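Long-range contacts in DynE7 (Micromonospora chersina, PDB 2XEM), which is a hot-dog fold thioesterase of dynemicin biosynthesis that binds a conjugated polyene and probably hydrolyses the thioester linking a polyketide chain to its carrier: residues L60-V65 with V119-R124; D91-A96 with L129-V134; P50-A55 with P135-R140; D66-F71 with Q114-V119. All coordinates share one frame; numbering follows the deposited sequence.

Contact 1 of 4, residues L60-V65 with V119-R124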
loop_
_atom_site.group_PDB
_atom_site.type_symbol
_atom_site.label_atom_id
_atom_site.label_comp_id
_atom_site.label_asym_id
_atom_site.label_seq_id
_atom_site.Cartn_x
_atom_site.Cartn_y
_atom_site.Cartn_z
ATOM N N LEU D 60 19.106 14.322 6.169
ATOM C CA LEU D 60 19.301 14.018 4.747
ATOM C C LEU D 60 18.042 13.337 4.185
ATOM O O LEU D 60 17.440 12.515 4.862
ATOM C CB LEU D 60 20.550 13.146 4.525
ATOM C CG LEU D 60 20.933 12.817 3.058
ATOM C CD1 LEU D 60 21.472 14.039 2.311
ATOM C CD2 LEU D 60 21.943 11.694 2.995
ATOM N N ALA D 61 17.654 13.687 2.960
ATOM C CA ALA D 61 16.542 13.073 2.259
ATOM C C ALA D 61 16.917 12.754 0.816
ATOM O O ALA D 61 17.628 13.523 0.148
ATOM C CB ALA D 61 15.328 14.000 2.293
ATOM N N LEU D 62 16.444 11.594 0.352
ATOM C CA LEU D 62 16.494 11.232 -1.060
ATOM C C LEU D 62 15.169 11.596 -1.680
ATOM O O LEU D 62 14.132 11.006 -1.338
ATOM C CB LEU D 62 16.826 9.745 -1.273
ATOM C CG LEU D 62 18.175 9.228 -0.738
ATOM C CD1 LEU D 62 18.331 7.758 -1.056
ATOM C CD2 LEU D 62 19.369 9.993 -1.289
ATOM N N VAL D 63 15.187 12.600 -2.551
ATOM C CA VAL D 63 13.963 13.107 -3.173
ATOM C C VAL D 63 13.878 12.572 -4.616
ATOM O O VAL D 63 14.802 12.786 -5.411
ATOM C CB VAL D 63 13.954 14.653 -3.083
ATOM C CG1 VAL D 63 12.790 15.275 -3.873
ATOM C CG2 VAL D 63 13.954 15.113 -1.612
ATOM N N THR D 64 12.802 11.835 -4.938
ATOM C CA THR D 64 12.602 11.330 -6.289
ATOM C C THR D 64 12.246 12.489 -7.246
ATOM O O THR D 64 11.346 13.268 -6.974
ATOM C CB THR D 64 11.557 10.189 -6.311
ATOM O OG1 THR D 64 11.878 9.234 -5.309
ATOM C CG2 THR D 64 11.503 9.468 -7.646
ATOM N N VAL D 65 12.981 12.585 -8.350
ATOM C CA VAL D 65 12.819 13.597 -9.419
ATOM C C VAL D 65 11.893 13.018 -10.494
ATOM O O VAL D 65 11.000 13.701 -11.008
ATOM C CB VAL D 65 14.207 14.037 -9.992
ATOM C CG1 VAL D 65 14.061 14.957 -11.204
ATOM C CG2 VAL D 65 15.063 14.684 -8.912
ATOM N N VAL D 119 16.973 10.300 -8.484
ATOM C CA VAL D 119 16.841 10.868 -7.143
ATOM C C VAL D 119 17.789 12.042 -6.930
ATOM O O VAL D 119 18.860 12.091 -7.538
ATOM C CB VAL D 119 16.976 9.821 -5.997
ATOM C CG1 VAL D 119 16.019 8.656 -6.154
ATOM C CG2 VAL D 119 18.440 9.360 -5.795
ATOM N N ALA D 120 17.403 12.982 -6.084
ATOM C CA ALA D 120 18.276 14.084 -5.688
ATOM C C ALA D 120 18.558 13.972 -4.184
ATOM O O ALA D 120 17.654 13.659 -3.409
ATOM C CB ALA D 120 17.603 15.421 -5.999
ATOM N N CYS D 121 19.815 14.186 -3.781
ATOM C CA CYS D 121 20.193 14.254 -2.380
ATOM C C CYS D 121 19.879 15.660 -1.874
ATOM O O CYS D 121 20.338 16.649 -2.456
ATOM C CB CYS D 121 21.672 13.914 -2.206
ATOM S SG CYS D 121 22.089 12.219 -2.687
ATOM N N MET D 122 19.078 15.742 -0.814
ATOM C CA MET D 122 18.669 17.021 -0.235
ATOM C C MET D 122 18.739 16.997 1.276
ATOM O O MET D 122 18.751 15.933 1.887
ATOM C CB MET D 122 17.252 17.442 -0.669
ATOM C CG MET D 122 16.900 17.119 -2.099
ATOM S SD MET D 122 16.238 18.537 -2.956
ATOM C CE MET D 122 17.536 18.788 -4.072
ATOM N N ARG D 123 18.776 18.180 1.874
ATOM C CA ARG D 123 18.680 18.355 3.316
ATOM C C ARG D 123 17.516 19.290 3.665
ATOM O O ARG D 123 17.171 20.176 2.877
ATOM C CB ARG D 123 20.031 18.795 3.915
ATOM C CG ARG D 123 20.134 20.261 4.298
ATOM C CD ARG D 123 21.176 20.997 3.494
ATOM N NE ARG D 123 22.306 21.426 4.317
ATOM C CZ ARG D 123 23.299 22.194 3.882
ATOM N NH1 ARG D 123 23.312 22.630 2.627
ATOM N NH2 ARG D 123 24.286 22.539 4.700
ATOM N N ARG D 124 16.876 19.052 4.819
ATOM C CA ARG D 124 15.821 19.935 5.320
ATOM C C ARG D 124 16.463 21.213 5.847
ATOM O O ARG D 124 17.292 21.152 6.762
ATOM C CB ARG D 124 14.935 19.242 6.381
ATOM C CG ARG D 124 15.692 18.382 7.397
ATOM C CD ARG D 124 14.752 17.632 8.321
ATOM N NE ARG D 124 14.455 18.388 9.538
ATOM C CZ ARG D 124 14.990 18.133 10.730
ATOM N NH1 ARG D 124 15.852 17.134 10.880
ATOM N NH2 ARG D 124 14.660 18.871 11.782
#

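Contact 2 of 4, residues D91-A96 with L129-V134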
loop_
_atom_site.group_PDB
_atom_site.type_symbol
_atom_site.label_atom_id
_atom_site.label_comp_id
_atom_site.label_asym_id
_atom_site.label_seq_id
_atom_site.Cartn_x
_atom_site.Cartn_y
_atom_site.Cartn_z
ATOM N N ASP D 91 25.073 12.743 -11.708
ATOM C CA ASP D 91 25.160 14.083 -12.286
ATOM C C ASP D 91 24.891 15.155 -11.219
ATOM O O ASP D 91 23.745 15.590 -11.050
ATOM C CB ASP D 91 24.193 14.200 -13.483
ATOM C CG ASP D 91 24.284 15.493 -14.281
ATOM O OD1 ASP D 91 25.354 16.152 -14.241
ATOM O OD2 ASP D 91 23.311 15.816 -14.993
ATOM N N GLY D 92 25.956 15.538 -10.498
ATOM C CA GLY D 92 25.920 16.534 -9.432
ATOM C C GLY D 92 25.391 15.976 -8.127
ATOM O O GLY D 92 26.028 15.102 -7.527
ATOM N N HIS D 93 24.251 16.537 -7.652
ATOM C CA HIS D 93 23.427 16.058 -6.540
ATOM C C HIS D 93 22.420 14.973 -7.008
ATOM O O HIS D 93 21.714 14.424 -6.175
ATOM C CB HIS D 93 22.720 17.250 -5.823
ATOM C CG HIS D 93 21.580 17.840 -6.578
ATOM N ND1 HIS D 93 20.280 17.722 -6.128
ATOM C CD2 HIS D 93 21.582 18.537 -7.732
ATOM C CE1 HIS D 93 19.534 18.346 -7.026
ATOM N NE2 HIS D 93 20.275 18.855 -8.007
ATOM N N ARG D 94 22.353 14.680 -8.322
ATOM C CA ARG D 94 21.415 13.700 -8.877
ATOM C C ARG D 94 22.021 12.334 -9.184
ATOM O O ARG D 94 23.171 12.231 -9.607
ATOM C CB ARG D 94 20.698 14.236 -10.103
ATOM C CG ARG D 94 19.567 15.162 -9.760
ATOM C CD ARG D 94 19.198 15.912 -11.027
ATOM N NE ARG D 94 18.125 16.874 -10.792
ATOM C CZ ARG D 94 17.082 17.074 -11.594
ATOM N NH1 ARG D 94 16.964 16.391 -12.726
ATOM N NH2 ARG D 94 16.154 17.968 -11.275
ATOM N N ILE D 95 21.219 11.289 -8.974
ATOM C CA ILE D 95 21.571 9.890 -9.199
ATOM C C ILE D 95 20.471 9.281 -10.059
ATOM O O ILE D 95 19.321 9.253 -9.640
ATOM C CB ILE D 95 21.697 9.115 -7.835
ATOM C CG1 ILE D 95 22.743 9.755 -6.880
ATOM C CG2 ILE D 95 21.973 7.630 -8.075
ATOM C CD1 ILE D 95 22.542 9.395 -5.403
ATOM N N ALA D 96 20.830 8.751 -11.227
ATOM C CA ALA D 96 19.919 7.975 -12.068
ATOM C C ALA D 96 20.289 6.509 -11.941
ATOM O O ALA D 96 21.448 6.142 -12.128
ATOM C CB ALA D 96 20.010 8.437 -13.522
ATOM N N LEU D 129 13.478 21.908 1.138
ATOM C CA LEU D 129 14.709 21.135 0.999
ATOM C C LEU D 129 15.636 21.842 0.027
ATOM O O LEU D 129 15.175 22.542 -0.879
ATOM C CB LEU D 129 14.421 19.698 0.518
ATOM C CG LEU D 129 13.451 18.873 1.355
ATOM C CD1 LEU D 129 12.487 18.105 0.471
ATOM C CD2 LEU D 129 14.184 17.957 2.313
ATOM N N GLU D 130 16.946 21.675 0.228
ATOM C CA GLU D 130 17.969 22.248 -0.649
ATOM C C GLU D 130 18.952 21.169 -1.168
ATOM O O GLU D 130 19.219 20.212 -0.423
ATOM C CB GLU D 130 18.668 23.451 0.021
ATOM C CG GLU D 130 19.663 23.130 1.117
ATOM C CD GLU D 130 20.437 24.320 1.658
ATOM O OE1 GLU D 130 20.892 25.166 0.853
ATOM O OE2 GLU D 130 20.627 24.382 2.895
ATOM N N PRO D 131 19.494 21.305 -2.418
ATOM C CA PRO D 131 20.426 20.290 -2.940
ATOM C C PRO D 131 21.688 20.182 -2.106
ATOM O O PRO D 131 22.205 21.185 -1.619
ATOM C CB PRO D 131 20.754 20.781 -4.358
ATOM C CG PRO D 131 19.696 21.729 -4.696
ATOM C CD PRO D 131 19.291 22.377 -3.412
ATOM N N VAL D 132 22.146 18.945 -1.909
ATOM C CA VAL D 132 23.415 18.629 -1.257
ATOM C C VAL D 132 24.168 17.700 -2.214
ATOM O O VAL D 132 23.535 16.912 -2.922
ATOM C CB VAL D 132 23.166 17.970 0.137
ATOM C CG1 VAL D 132 24.431 17.391 0.743
ATOM C CG2 VAL D 132 22.524 18.954 1.109
ATOM N N GLU D 133 25.512 17.800 -2.246
ATOM C CA GLU D 133 26.360 16.869 -2.983
ATOM C C GLU D 133 26.020 15.420 -2.612
ATOM O O GLU D 133 25.709 15.167 -1.441
ATOM C CB GLU D 133 27.821 17.145 -2.625
ATOM C CG GLU D 133 28.761 17.157 -3.817
ATOM C CD GLU D 133 29.128 18.555 -4.277
ATOM O OE1 GLU D 133 30.277 18.977 -4.015
ATOM O OE2 GLU D 133 28.260 19.241 -4.865
ATOM N N VAL D 134 26.034 14.482 -3.579
ATOM C CA VAL D 134 25.917 13.059 -3.251
ATOM C C VAL D 134 27.012 12.717 -2.202
ATOM O O VAL D 134 28.176 13.025 -2.438
ATOM C CB VAL D 134 26.034 12.162 -4.513
ATOM C CG1 VAL D 134 25.932 10.672 -4.136
ATOM C CG2 VAL D 134 24.988 12.547 -5.587
#

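Contact 3 of 4, residues P50-A55 with P135-R140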
loop_
_atom_site.group_PDB
_atom_site.type_symbol
_atom_site.label_atom_id
_atom_site.label_comp_id
_atom_site.label_asym_id
_atom_site.label_seq_id
_atom_site.Cartn_x
_atom_site.Cartn_y
_atom_site.Cartn_z
ATOM N N PRO D 50 25.900 2.358 4.812
ATOM C CA PRO D 50 25.169 2.496 6.090
ATOM C C PRO D 50 25.260 3.867 6.761
ATOM O O PRO D 50 24.358 4.216 7.507
ATOM C CB PRO D 50 25.786 1.389 6.970
ATOM C CG PRO D 50 27.155 1.190 6.425
ATOM C CD PRO D 50 26.973 1.339 4.935
ATOM N N GLY D 51 26.348 4.611 6.521
ATOM C CA GLY D 51 26.504 5.976 7.022
ATOM C C GLY D 51 25.449 6.901 6.449
ATOM O O GLY D 51 24.910 7.745 7.170
ATOM N N VAL D 52 25.126 6.736 5.147
ATOM C CA VAL D 52 24.073 7.491 4.455
ATOM C C VAL D 52 22.695 7.126 5.037
ATOM O O VAL D 52 21.888 8.016 5.300
ATOM C CB VAL D 52 24.120 7.313 2.908
ATOM C CG1 VAL D 52 23.022 8.113 2.229
ATOM C CG2 VAL D 52 25.489 7.672 2.332
ATOM N N MET D 53 22.443 5.822 5.236
ATOM C CA MET D 53 21.239 5.275 5.887
ATOM C C MET D 53 20.956 5.995 7.220
ATOM O O MET D 53 19.822 6.409 7.454
ATOM C CB MET D 53 21.361 3.747 6.063
ATOM C CG MET D 53 20.416 3.158 7.083
ATOM S SD MET D 53 20.540 1.369 7.308
ATOM C CE MET D 53 22.071 1.249 8.284
ATOM N N ALA D 54 21.993 6.184 8.057
ATOM C CA ALA D 54 21.896 6.894 9.341
ATOM C C ALA D 54 21.562 8.386 9.159
ATOM O O ALA D 54 20.744 8.919 9.912
ATOM C CB ALA D 54 23.189 6.730 10.125
ATOM N N ALA D 55 22.176 9.045 8.145
ATOM C CA ALA D 55 21.950 10.461 7.837
ATOM C C ALA D 55 20.500 10.727 7.413
ATOM O O ALA D 55 20.009 11.827 7.636
ATOM C CB ALA D 55 22.931 10.946 6.777
ATOM N N PRO D 135 26.664 12.160 -1.019
ATOM C CA PRO D 135 27.723 11.788 -0.050
ATOM C C PRO D 135 28.761 10.863 -0.682
ATOM O O PRO D 135 28.402 10.011 -1.489
ATOM C CB PRO D 135 26.948 11.091 1.088
ATOM C CG PRO D 135 25.540 11.665 0.990
ATOM C CD PRO D 135 25.311 11.842 -0.494
ATOM N N ALA D 136 30.047 11.043 -0.320
ATOM C CA ALA D 136 31.172 10.263 -0.864
ATOM C C ALA D 136 30.927 8.746 -0.763
ATOM O O ALA D 136 31.156 8.024 -1.727
ATOM C CB ALA D 136 32.444 10.645 -0.145
ATOM N N GLU D 137 30.385 8.293 0.387
ATOM C CA GLU D 137 30.109 6.888 0.668
ATOM C C GLU D 137 29.126 6.292 -0.348
ATOM O O GLU D 137 29.325 5.152 -0.795
ATOM C CB GLU D 137 29.559 6.748 2.091
ATOM C CG GLU D 137 29.328 5.310 2.510
ATOM C CD GLU D 137 28.645 5.124 3.849
ATOM O OE1 GLU D 137 28.796 4.029 4.426
ATOM O OE2 GLU D 137 27.982 6.066 4.337
ATOM N N LEU D 138 28.079 7.066 -0.706
ATOM C CA LEU D 138 27.071 6.656 -1.666
ATOM C C LEU D 138 27.644 6.662 -3.095
ATOM O O LEU D 138 27.420 5.713 -3.831
ATOM C CB LEU D 138 25.819 7.562 -1.546
ATOM C CG LEU D 138 24.628 7.279 -2.463
ATOM C CD1 LEU D 138 24.222 5.762 -2.435
ATOM C CD2 LEU D 138 23.443 8.148 -2.068
ATOM N N ARG D 139 28.382 7.716 -3.477
ATOM C CA ARG D 139 29.105 7.778 -4.756
ATOM C C ARG D 139 29.956 6.502 -4.945
ATOM O O ARG D 139 29.828 5.806 -5.958
ATOM C CB ARG D 139 30.021 9.036 -4.793
ATOM C CG ARG D 139 30.560 9.368 -6.182
ATOM C CD ARG D 139 31.963 9.961 -6.147
ATOM N NE ARG D 139 32.589 10.044 -7.476
ATOM C CZ ARG D 139 33.230 9.043 -8.088
ATOM N NH1 ARG D 139 33.307 7.844 -7.519
ATOM N NH2 ARG D 139 33.782 9.233 -9.279
ATOM N N ARG D 140 30.792 6.208 -3.943
ATOM C CA ARG D 140 31.657 5.044 -3.828
ATOM C C ARG D 140 30.858 3.721 -4.019
ATOM O O ARG D 140 31.228 2.875 -4.824
ATOM C CB ARG D 140 32.317 5.102 -2.433
ATOM C CG ARG D 140 33.636 4.438 -2.295
ATOM C CD ARG D 140 34.419 4.979 -1.108
ATOM N NE ARG D 140 33.819 4.657 0.199
ATOM C CZ ARG D 140 33.545 5.551 1.151
ATOM N NH1 ARG D 140 33.814 6.839 0.963
ATOM N NH2 ARG D 140 33.002 5.168 2.291
#

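Contact 4 of 4, residues D66-F71 with Q114-V119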
loop_
_atom_site.group_PDB
_atom_site.type_symbol
_atom_site.label_atom_id
_atom_site.label_comp_id
_atom_site.label_asym_id
_atom_site.label_seq_id
_atom_site.Cartn_x
_atom_site.Cartn_y
_atom_site.Cartn_z
ATOM N N ASP D 66 12.131 11.765 -10.860
ATOM C CA ASP D 66 11.286 11.047 -11.818
ATOM C C ASP D 66 11.436 9.544 -11.634
ATOM O O ASP D 66 12.371 9.095 -10.975
ATOM C CB ASP D 66 11.601 11.449 -13.276
ATOM C CG ASP D 66 13.067 11.338 -13.692
ATOM O OD1 ASP D 66 13.609 12.328 -14.171
ATOM O OD2 ASP D 66 13.661 10.250 -13.530
ATOM N N CYS D 67 10.501 8.777 -12.176
ATOM C CA CYS D 67 10.585 7.326 -12.215
ATOM C C CYS D 67 9.814 6.812 -13.436
ATOM O O CYS D 67 8.994 7.532 -14.016
ATOM C CB CYS D 67 10.057 6.716 -10.923
ATOM S SG CYS D 67 8.276 6.927 -10.702
ATOM N N HIS D 68 10.099 5.567 -13.817
ATOM C CA HIS D 68 9.606 4.951 -15.041
ATOM C C HIS D 68 9.568 3.435 -14.833
ATOM O O HIS D 68 10.411 2.888 -14.109
ATOM C CB HIS D 68 10.526 5.309 -16.223
ATOM C CG HIS D 68 9.894 5.032 -17.555
ATOM N ND1 HIS D 68 10.051 3.811 -18.189
ATOM C CD2 HIS D 68 9.056 5.802 -18.292
ATOM C CE1 HIS D 68 9.328 3.888 -19.298
ATOM N NE2 HIS D 68 8.709 5.066 -19.401
ATOM N N ALA D 69 8.588 2.770 -15.440
ATOM C CA ALA D 69 8.561 1.313 -15.539
ATOM C C ALA D 69 7.992 0.886 -16.874
ATOM O O ALA D 69 7.096 1.547 -17.392
ATOM C CB ALA D 69 7.757 0.690 -14.393
ATOM N N ASP D 70 8.585 -0.170 -17.475
ATOM C CA ASP D 70 8.072 -0.878 -18.656
ATOM C C ASP D 70 7.718 -2.291 -18.225
ATOM O O ASP D 70 8.552 -2.953 -17.604
ATOM C CB ASP D 70 9.149 -0.933 -19.753
ATOM C CG ASP D 70 9.403 0.420 -20.378
ATOM O OD1 ASP D 70 8.544 0.886 -21.150
ATOM O OD2 ASP D 70 10.459 1.013 -20.098
ATOM N N PHE D 71 6.526 -2.759 -18.550
ATOM C CA PHE D 71 6.022 -4.066 -18.070
ATOM C C PHE D 71 5.970 -5.068 -19.226
ATOM O O PHE D 71 5.472 -4.727 -20.303
ATOM C CB PHE D 71 4.626 -3.910 -17.413
ATOM C CG PHE D 71 4.606 -2.851 -16.326
ATOM C CD1 PHE D 71 4.965 -3.169 -15.018
ATOM C CD2 PHE D 71 4.273 -1.525 -16.624
ATOM C CE1 PHE D 71 4.960 -2.195 -14.013
ATOM C CE2 PHE D 71 4.263 -0.546 -15.615
ATOM C CZ PHE D 71 4.599 -0.895 -14.310
ATOM N N GLN D 114 11.153 -3.622 -16.567
ATOM C CA GLN D 114 12.346 -2.811 -16.325
ATOM C C GLN D 114 11.899 -1.457 -15.797
ATOM O O GLN D 114 10.737 -1.080 -15.958
ATOM C CB GLN D 114 13.214 -2.667 -17.585
ATOM C CG GLN D 114 13.931 -3.978 -17.979
ATOM C CD GLN D 114 14.657 -3.851 -19.275
ATOM O OE1 GLN D 114 14.092 -3.465 -20.291
ATOM N NE2 GLN D 114 15.937 -4.182 -19.274
ATOM N N GLY D 115 12.807 -0.758 -15.134
ATOM C CA GLY D 115 12.486 0.553 -14.601
ATOM C C GLY D 115 13.669 1.473 -14.505
ATOM O O GLY D 115 14.819 1.064 -14.716
ATOM N N ARG D 116 13.379 2.737 -14.173
ATOM C CA ARG D 116 14.401 3.760 -13.987
ATOM C C ARG D 116 13.882 4.736 -12.970
ATOM O O ARG D 116 12.671 4.954 -12.893
ATOM C CB ARG D 116 14.667 4.562 -15.291
ATOM C CG ARG D 116 15.302 3.819 -16.425
ATOM C CD ARG D 116 15.633 4.773 -17.594
ATOM N NE ARG D 116 14.510 5.647 -18.005
ATOM C CZ ARG D 116 13.579 5.331 -18.899
ATOM N NH1 ARG D 116 13.576 4.132 -19.473
ATOM N NH2 ARG D 116 12.652 6.211 -19.238
ATOM N N GLN D 117 14.798 5.409 -12.279
ATOM C CA GLN D 117 14.437 6.452 -11.326
ATOM C C GLN D 117 15.592 7.429 -11.221
ATOM O O GLN D 117 16.754 6.999 -11.248
ATOM C CB GLN D 117 14.223 5.781 -9.965
ATOM C CG GLN D 117 13.686 6.642 -8.897
ATOM C CD GLN D 117 13.654 5.804 -7.668
ATOM O OE1 GLN D 117 14.643 5.694 -6.946
ATOM N NE2 GLN D 117 12.569 5.088 -7.492
ATOM N N THR D 118 15.276 8.729 -11.071
ATOM C CA THR D 118 16.281 9.731 -10.717
ATOM C C THR D 118 15.965 10.242 -9.345
ATOM O O THR D 118 14.825 10.593 -9.073
ATOM C CB THR D 118 16.339 10.892 -11.735
ATOM O OG1 THR D 118 16.374 10.356 -13.044
ATOM C CG2 THR D 118 17.550 11.814 -11.516
ATOM N N VAL D 119 16.973 10.300 -8.484
ATOM C CA VAL D 119 16.841 10.868 -7.143
ATOM C C VAL D 119 17.789 12.042 -6.930
ATOM O O VAL D 119 18.860 12.091 -7.538
ATOM C CB VAL D 119 16.976 9.821 -5.997
ATOM C CG1 VAL D 119 16.019 8.656 -6.154
ATOM C CG2 VAL D 119 18.440 9.360 -5.795
HETATM O O HOH W 1 11.834 2.799 -21.366
#

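Contact 1 of 4, residues L60-V65 with V119-R124
The carbonyl oxygen of M122 is gripped twice by the strand opposite. The amide of A61 bonds to it, A61 N to M122 O 2.7 Å, while the CA-H of L60 adds a weaker contact, L60 CA to M122 O 3.5 Å. The methyl CD1 of L60 also lies against this oxygen. The same pairing recurs on the other strand at V63 O, two residues past A61, which takes the amide of A120 at 2.7 Å from A120 N together with the CA-H of V119. The return bonds, M122 N to A61 O and V63 N to A120 O, complete two hydrogen-bonded pairs.

On the face carrying A61, V63, A120 and M122, the side chains of V63 and M122 cross at about a right angle. V63 has CG1 anti to the backbone N (chi1 173°), leaving CG2 beside that N and 3.6 Å from M122 CG. On the other face, turned to helix 32-48, L62 CD2 meets C121 SG at 3.8 Å, L62 packs on L45, and T64 bonds to R41. This is regular antiparallel pairing within the hot-dog sheet: main-chain bonds hold the register, and the mostly apolar side chains need supply no polar link between the strands.

Contact 2 of 4, residues D91-A96 with L129-V134
P131 lays its CB over one face of the H93 imidazole, 3.7 Å from the ring centroid and 17° off the ring normal, a CH-pi contact with the two side chains set at a slant. The opposite face of the imidazole is met by CG of R94, so the ring is held between a proline and the aliphatic stem of its own neighbour. H93 is placed there by a first torsion of 74°, which sets CG between the backbone N and the carbonyl carbon. P131 CB comes nearest to H93 ND1, at 3.6 Å. The contact buries ND1, and no partner for it is present in the model. Close by, H93 CB presses on the carbonyl oxygen of V132, 3.0 Å from V132 O.

Beyond the imidazole, V134 packs with both methyls. Its CG2 sits against the backbone oxygen of G92, 3.4 Å from G92 O, and also reaches I95 CG1 at 3.8 Å. The other methyl, CG1, approaches I95 CD1, the isoleucine chain running obliquely over the valine. No hydrogen bond spans the two segments, but H93 and V132 both bond through their backbones to C121 on one edge of strand 110-124, H93 to its amide and V132 to its carbonyl.

D91 to R94 form a type II' beta turn, with G92 at its second position adopting positive phi. Closed by reciprocal D91-R94 backbone bonds, this is the two-residue beta hairpin that links strands 80-91 and 94-105 of the hot-dog sheet.

Contact 3 of 4, residues P50-A55 with P135-R140
Two flat groups frame this meeting of helices: the carboxylate of E137 turns its oxygens to the first turn of helix 50-55, whereas behind it the guanidinium of R140 lays one face on E137's own backbone, with E137 CA 3.5 Å above the guanidinium plane. Each carboxylate oxygen takes an amide, though both bonds are weak. G51 N lies 3.3 Å from E137 OE1 in a fairly straight bond, and V52 N lies 3.0 Å from E137 OE2 in a bent one. The same oxygens touch carbon as well, OE1 at P50 CD (3.3 Å) and OE2 at G51 CA (3.1 Å). E137 spans the gap because its CG is anti to the backbone N (chi1 -176°) and the rest of the chain is extended.

Beside this polar patch the side chains of V52 and E137 run antiparallel alongside one another. V52 CG2 touches P135 CB and L138 CB, each at 3.9 Å; the valine and leucine side chains are roughly perpendicular. L45 of helix 32-48 and L60 of strand 60-71 close round the same valine. The short axes of 50-55 and 136-140 approach to 9.1 Å, with their N-to-C directions 134° apart.

P135 occupies the N-cap position of its helix, a turn before the leucine. For helix 50-55 the chemistry suggests that a negative charge beside its opening amides is electrostatically favourable, and the positive end of the helix would probably steady E137 in its ionised form.

Contact 4 of 4, residues D66-F71 with Q114-V119
A first torsion of -164° swings the H68 ring away from the backbone N, and a kink at chi3 (-50°) folds R116 over it, so that imidazole and guanidinium run side by side in the same direction and stack. The planes differ by only 18° and the centres are 4.2 Å apart; the contact is offset, with R116 NH2 over one face of the ring, 3.4 Å from H68 CG. The carboxylate of D70 stands at the ring's edge, D70 CG lying in the imidazole plane. A water in the plane of the guanidinium bridges the charges, donating to D70 OD2 at 2.6 Å and accepting from R116 NH1 at 2.9 Å, while the charged groups themselves stay beyond salt-bridge distance.

At the other end of the same face, T118 donates its hydroxyl to D66, with OG1 2.8 Å from OD2, which it meets on the syn side and somewhat out of the carboxylate plane. Along the backbone, hydrogen-bonded pairs join D66 with T118, H68 with R116 and D70 with Q114; the bond from D66 N to T118 O is weak, at 3.4 Å.

C67, A69 and Q117 lie on the other face, where helix 32-48 covers C67 and Q117; Q117 OE1 accepts a hydrogen bond from R41 NH1. Strand 94-105 pairs with the far edge of 114-119. On the other edge, residues 66-70 pair antiparallel with a strand of a second subunit, whose H68 meets this H68, and the sheet continues across the interface.

Overall arrangement
Contacts 1 and 4 are successive lengths of one pairing, strand 60-71 against strand 110-124; they share V119 and their centres lie about 17 Å apart. Contact 2 lies about 7 Å from contact 1, centre to centre, where the turn before strand 94-105 and the segment holding strand 129-131 reach the end of strand 110-124. Contact 3, about 13 Å from both, joins two helices beside the sheet. In chain order its ranges enclose the rest: contact 4 is nested within contact 1, contact 1 within contact 3, and contact 2 alternates with 1 and 4. Together they describe a hot-dog sheet curled round helix 32-48 and continued through contact 4 into a second subunit.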